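Alkaline phosphatase (Antarctic bacterium, PDB 2W5W) probably hydrolyses phosphate monoesters as an alkaline phosphatase, an enzyme that depends on bound metal ions. Local coordinates at residues I41-G46 with Q257-G262; T125-T130 with F250-G255. The protein carries 1 engineered substitution. All blocks are in the same frame, centred on the assembly; numbering follows the deposited sequence.

Interaction 1: I41-G46 with Q257-G262; sequences ISDGAG and QIDWGG. With ZN (zinc ion), chain H; ZN (zinc ion), chain G; ZN (zinc ion), chain F.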
loop_
_atom_site.group_PDB
_atom_site.type_symbol
_atom_site.label_atom_id
_atom_site.label_comp_id
_atom_site.label_asym_id
_atom_site.label_seq_id
_atom_site.Cartn_x
_atom_site.Cartn_y
_atom_site.Cartn_z
ATOM N N ILE B 41 -0.798 -12.666 -10.094
ATOM C CA ILE B 41 -1.064 -12.737 -8.671
ATOM C C ILE B 41 0.193 -13.148 -7.917
ATOM O O ILE B 41 0.764 -14.213 -8.157
ATOM C CB ILE B 41 -2.172 -13.768 -8.371
ATOM C CG1 ILE B 41 -3.465 -13.394 -9.105
ATOM C CG2 ILE B 41 -2.393 -13.885 -6.876
ATOM C CD1 ILE B 41 -4.596 -14.401 -8.876
ATOM N N SER B 42 0.606 -12.297 -6.986
ATOM C CA SER B 42 1.710 -12.609 -6.100
ATOM C C SER B 42 1.119 -13.122 -4.797
ATOM O O SER B 42 0.606 -12.339 -3.994
ATOM C CB SER B 42 2.542 -11.354 -5.836
ATOM O OG SER B 42 1.717 -10.214 -5.564
ATOM N N ASP B 43 1.200 -14.428 -4.577
ATOM C CA ASP B 43 0.571 -15.018 -3.398
ATOM C C ASP B 43 1.317 -14.568 -2.142
ATOM O O ASP B 43 2.511 -14.813 -2.003
ATOM C CB ASP B 43 0.529 -16.555 -3.495
ATOM C CG ASP B 43 -0.509 -17.156 -2.562
ATOM O OD1 ASP B 43 -0.484 -16.824 -1.362
ATOM O OD2 ASP B 43 -1.366 -17.926 -3.025
ATOM N N GLY B 44 0.615 -13.894 -1.236
ATOM C CA GLY B 44 1.201 -13.547 0.049
ATOM C C GLY B 44 2.012 -12.263 0.062
ATOM O O GLY B 44 2.671 -11.946 1.062
ATOM N N ALA B 45 1.949 -11.488 -1.015
ATOM C CA ALA B 45 2.719 -10.239 -1.048
ATOM C C ALA B 45 1.923 -8.996 -0.647
ATOM O O ALA B 45 1.100 -8.483 -1.423
ATOM C CB ALA B 45 3.367 -10.025 -2.420
ATOM N N GLY B 46 2.184 -8.496 0.552
ATOM C CA GLY B 46 1.668 -7.188 0.920
ATOM C C GLY B 46 2.580 -6.086 0.400
ATOM O O GLY B 46 3.576 -6.344 -0.277
ATOM N N GLN B 257 5.214 -18.881 -4.729
ATOM C CA GLN B 257 6.029 -19.236 -3.569
ATOM C C GLN B 257 6.426 -18.072 -2.668
ATOM O O GLN B 257 7.124 -18.267 -1.672
ATOM C CB GLN B 257 7.259 -20.044 -3.999
ATOM C CG GLN B 257 6.865 -21.334 -4.699
ATOM C CD GLN B 257 8.036 -22.250 -4.940
ATOM O OE1 GLN B 257 8.950 -22.338 -4.123
ATOM N NE2 GLN B 257 8.013 -22.947 -6.066
ATOM N N ILE B 258 5.992 -16.862 -3.015
ATOM C CA ILE B 258 6.253 -15.718 -2.154
ATOM C C ILE B 258 5.639 -16.015 -0.783
ATOM O O ILE B 258 6.250 -15.761 0.261
ATOM C CB ILE B 258 5.671 -14.439 -2.769
ATOM C CG1 ILE B 258 6.374 -14.133 -4.104
ATOM C CG2 ILE B 258 5.813 -13.275 -1.814
ATOM C CD1 ILE B 258 5.556 -13.245 -5.066
ATOM N N ASP B 259 4.431 -16.577 -0.811
ATOM C CA ASP B 259 3.686 -16.984 0.394
ATOM C C ASP B 259 4.494 -17.976 1.246
ATOM O O ASP B 259 4.536 -17.892 2.475
ATOM C CB ASP B 259 2.343 -17.596 -0.046
ATOM C CG ASP B 259 1.475 -18.050 1.126
ATOM O OD1 ASP B 259 1.038 -17.201 1.921
ATOM O OD2 ASP B 259 1.206 -19.256 1.246
ATOM N N TRP B 260 5.149 -18.927 0.596
ATOM C CA TRP B 260 5.898 -19.931 1.348
ATOM C C TRP B 260 7.102 -19.318 2.071
ATOM O O TRP B 260 7.427 -19.711 3.190
ATOM C CB TRP B 260 6.294 -21.108 0.440
ATOM C CG TRP B 260 5.119 -21.657 -0.361
ATOM C CD1 TRP B 260 3.796 -21.317 -0.230
ATOM C CD2 TRP B 260 5.171 -22.652 -1.397
ATOM N NE1 TRP B 260 3.027 -22.030 -1.128
ATOM C CE2 TRP B 260 3.844 -22.853 -1.853
ATOM C CE3 TRP B 260 6.206 -23.389 -1.981
ATOM C CZ2 TRP B 260 3.535 -23.764 -2.870
ATOM C CZ3 TRP B 260 5.893 -24.294 -2.988
ATOM C CH2 TRP B 260 4.570 -24.473 -3.420
ATOM N N GLY B 261 7.754 -18.340 1.444
ATOM C CA GLY B 261 8.830 -17.633 2.109
ATOM C C GLY B 261 8.282 -16.919 3.337
ATOM O O GLY B 261 8.915 -16.897 4.402
ATOM N N GLY B 262 7.100 -16.324 3.192
ATOM C CA GLY B 262 6.455 -15.653 4.309
ATOM C C GLY B 262 6.131 -16.599 5.458
ATOM O O GLY B 262 6.415 -16.295 6.618
HETATM ZN ZN ZN H . -1.173 -19.486 -4.346
HETATM ZN ZN ZN G . -2.331 -16.995 -0.583
HETATM ZN ZN ZN F . -0.299 -19.122 2.834
HETATM O O HOH W 1 5.104 -13.426 1.895
HETATM O O HOH W 2 -1.063 -21.009 2.547
HETATM O O HOH W 3 0.626 -20.001 -3.476
HETATM O O HOH W 4 -1.149 -21.376 -5.461
HETATM O O HOH W 5 -2.067 -20.851 -2.902
#

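Interaction 2: T125-T130 with F250-G255; sequences TGVVAT and FIMSEG. With ZN (zinc ion), chain H.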
loop_
_atom_site.group_PDB
_atom_site.type_symbol
_atom_site.label_atom_id
_atom_site.label_comp_id
_atom_site.label_asym_id
_atom_site.label_seq_id
_atom_site.Cartn_x
_atom_site.Cartn_y
_atom_site.Cartn_z
ATOM N N THR B 125 -7.798 -19.124 -23.034
ATOM C CA THR B 125 -7.467 -18.965 -21.620
ATOM C C THR B 125 -6.251 -19.763 -21.166
ATOM O O THR B 125 -6.007 -20.871 -21.639
ATOM C CB THR B 125 -8.656 -19.344 -20.722
ATOM O OG1 THR B 125 -9.047 -20.688 -21.006
ATOM C CG2 THR B 125 -9.840 -18.408 -20.960
ATOM N N GLY B 126 -5.484 -19.195 -20.239
ATOM C CA GLY B 126 -4.330 -19.895 -19.706
ATOM C C GLY B 126 -4.060 -19.596 -18.244
ATOM O O GLY B 126 -4.437 -18.529 -17.745
ATOM N N VAL B 127 -3.410 -20.542 -17.565
ATOM C CA VAL B 127 -3.032 -20.409 -16.157
ATOM C C VAL B 127 -1.608 -20.926 -15.971
ATOM O O VAL B 127 -1.274 -22.013 -16.433
ATOM C CB VAL B 127 -4.014 -21.208 -15.251
ATOM C CG1 VAL B 127 -3.485 -21.326 -13.835
ATOM C CG2 VAL B 127 -5.401 -20.564 -15.268
ATOM N N VAL B 128 -0.774 -20.140 -15.297
ATOM C CA VAL B 128 0.620 -20.483 -15.043
ATOM C C VAL B 128 0.845 -20.318 -13.552
ATOM O O VAL B 128 0.302 -19.385 -12.955
ATOM C CB VAL B 128 1.570 -19.531 -15.815
ATOM C CG1 VAL B 128 3.026 -19.779 -15.441
ATOM C CG2 VAL B 128 1.383 -19.703 -17.319
ATOM N N ALA B 129 1.620 -21.215 -12.941
ATOM C CA ALA B 129 1.915 -21.116 -11.510
ATOM C C ALA B 129 3.269 -21.739 -11.189
ATOM O O ALA B 129 3.724 -22.627 -11.906
ATOM C CB ALA B 129 0.819 -21.807 -10.688
ATOM N N THR B 130 3.899 -21.293 -10.100
ATOM C CA THR B 130 5.155 -21.921 -9.660
ATOM C C THR B 130 4.902 -22.971 -8.581
ATOM O O THR B 130 5.806 -23.705 -8.174
ATOM C CB THR B 130 6.179 -20.896 -9.186
ATOM O OG1 THR B 130 5.666 -20.220 -8.030
ATOM C CG2 THR B 130 6.458 -19.875 -10.297
ATOM N N PHE B 250 -7.114 -14.459 -22.115
ATOM C CA PHE B 250 -7.053 -14.152 -20.699
ATOM C C PHE B 250 -6.020 -15.083 -20.059
ATOM O O PHE B 250 -6.075 -16.293 -20.264
ATOM C CB PHE B 250 -8.413 -14.401 -20.017
ATOM C CG PHE B 250 -8.333 -14.314 -18.514
ATOM C CD1 PHE B 250 -8.478 -13.092 -17.876
ATOM C CD2 PHE B 250 -8.057 -15.440 -17.749
ATOM C CE1 PHE B 250 -8.382 -12.994 -16.489
ATOM C CE2 PHE B 250 -7.942 -15.356 -16.372
ATOM C CZ PHE B 250 -8.101 -14.121 -15.738
ATOM N N ILE B 251 -5.093 -14.528 -19.275
ATOM C CA ILE B 251 -4.071 -15.340 -18.606
ATOM C C ILE B 251 -4.008 -14.967 -17.135
ATOM O O ILE B 251 -4.077 -13.787 -16.795
ATOM C CB ILE B 251 -2.672 -15.079 -19.228
ATOM C CG1 ILE B 251 -2.601 -15.636 -20.642
ATOM C CG2 ILE B 251 -1.553 -15.653 -18.361
ATOM C CD1 ILE B 251 -1.308 -15.230 -21.354
ATOM N N MET B 252 -3.921 -15.968 -16.262
ATOM C CA MET B 252 -3.598 -15.719 -14.856
ATOM C C MET B 252 -2.258 -16.390 -14.629
ATOM O O MET B 252 -2.113 -17.581 -14.866
ATOM C CB MET B 252 -4.661 -16.301 -13.914
ATOM C CG MET B 252 -4.472 -15.932 -12.429
ATOM S SD MET B 252 -3.058 -16.680 -11.591
ATOM C CE MET B 252 -3.660 -18.367 -11.334
ATOM N N SER B 253 -1.270 -15.611 -14.201
ATOM C CA SER B 253 0.038 -16.154 -13.894
ATOM C C SER B 253 0.364 -15.824 -12.432
ATOM O O SER B 253 0.194 -14.686 -11.990
ATOM C CB SER B 253 1.091 -15.594 -14.866
ATOM O OG SER B 253 2.399 -15.929 -14.452
ATOM N N GLU B 254 0.808 -16.829 -11.683
ATOM C CA GLU B 254 1.010 -16.673 -10.245
ATOM C C GLU B 254 2.456 -16.847 -9.778
ATOM O O GLU B 254 3.101 -17.854 -10.087
ATOM C CB GLU B 254 0.135 -17.673 -9.469
ATOM C CG GLU B 254 0.112 -17.388 -7.961
ATOM C CD GLU B 254 -0.222 -18.610 -7.133
ATOM O OE1 GLU B 254 -0.208 -19.730 -7.686
ATOM O OE2 GLU B 254 -0.485 -18.460 -5.919
ATOM N N GLY B 255 2.937 -15.874 -9.003
ATOM C CA GLY B 255 4.167 -16.019 -8.241
ATOM C C GLY B 255 3.790 -16.693 -6.931
ATOM O O GLY B 255 3.540 -16.034 -5.907
HETATM ZN ZN ZN H . -1.173 -19.486 -4.346
HETATM O O HOH W 4 -1.149 -21.376 -5.461
HETATM O O HOH W 3 0.626 -20.001 -3.476
HETATM O O HOH W 5 -2.067 -20.851 -2.902
#

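Interaction 1: I41-G46 with Q257-G262
In the metal site of this alkaline phosphatase, Asp43 and Asp259 meet across two elements of the fold: the turn that follows the sheet strand 36-42 and the first turn of helix 258-263. Asp43 spreads its carboxylate over two zinc ions. Its OD1 lies 2.0 Å from the zinc ion of chain G, and its OD2 is bound to that of chain H. Asp259 grips the zinc ion of chain F with both oxygens, OD2 at 2.2 Å and OD1 at 2.5 Å. The two carboxylate planes are turned 46° apart, and Asp43 OD1 rests 3.2 Å from Asp259 CB. In both aspartates CG stands anti to the backbone N (chi1 -160° in Asp43), which carries the oxygens to their metals. Next to the aspartates, Ile258 packs against the turn: CD1 reaches Ser42 CB at 3.6 Å, while CG2 approaches Ala45 CB at 4.1 Å. An alanine in place of Ile258 would lose both branches and would probably open a gap against the turn, giving the aspartate-bearing loop more freedom to shift. Gly44 lies close against the helix: a side chain there would collide with Asp259 CA, and its backbone angles also call for glycine. Water 1 lies within hydrogen-bonding distance of Gly44 O (3.0 Å) and Ile258 O. Asp301 and His302 share the chain G zinc ion, and His263 and His337 the chain F one, contributing to the multi-metal centre at the C-terminal ends of strands 36-42 and 249-255 that is characteristic of the alkaline phosphatase family.

Interaction 2: T125-T130 with F250-G255
Glu254 starts beside strand 125-129, where its CB lies 3.9 Å from Val128 O, and finishes at a metal. With CG anti to the backbone N (chi1 -170°) and the chain extended beyond it, the carboxylate is carried to the zinc ion of chain H. OE2 binds that ion at 2.0 Å, alongside Asp43 and Thr137. OE1 faces other partners: it accepts a bond from water 4, itself a zinc ligand, and is hydrogen-bonded to Ser256 OG, while Ala129 CB touches it at 3.8 Å. The zinc bond and the two hydrogen bonds together fix the rotation of the carboxylate. The two strands are parallel neighbours in the large central sheet of the alkaline phosphatase fold, their axes 5° apart. Gly126 and Val128 each donate and accept, alternating with Phe250, Met252 and Glu254; Val128 N bonds to Met252 O at 2.9 Å. On the face shared with Glu254, the bent chain of Met252 brings CE to Val127 CG1 at 3.9 Å. Across the sheet, Ser253 OG lies against Val128 CB and is hydrogen-bonded to Thr235 of helix 230-242.

Strand 36-42 joins the two contacts, because it lies next to strand 249-255 in the central sheet. Ile41 N and Ser253 O are 2.9 Å apart, and Ile41 O and Gly255 N also 2.9 Å, both probable hydrogen bonds; Ile41 CD1 packs on Met252 SD at 3.9 Å. Strand 249-255 then runs almost directly into helix 258-263. Along the chain, interaction 2 is nested within the loop that interaction 1 closes. Although their centres are 15 Å apart, both contacts end at the zinc ion of chain H, to which Asp43 and Glu254 each give one oxygen and waters 3, 4 and 5 complete the set with Thr137.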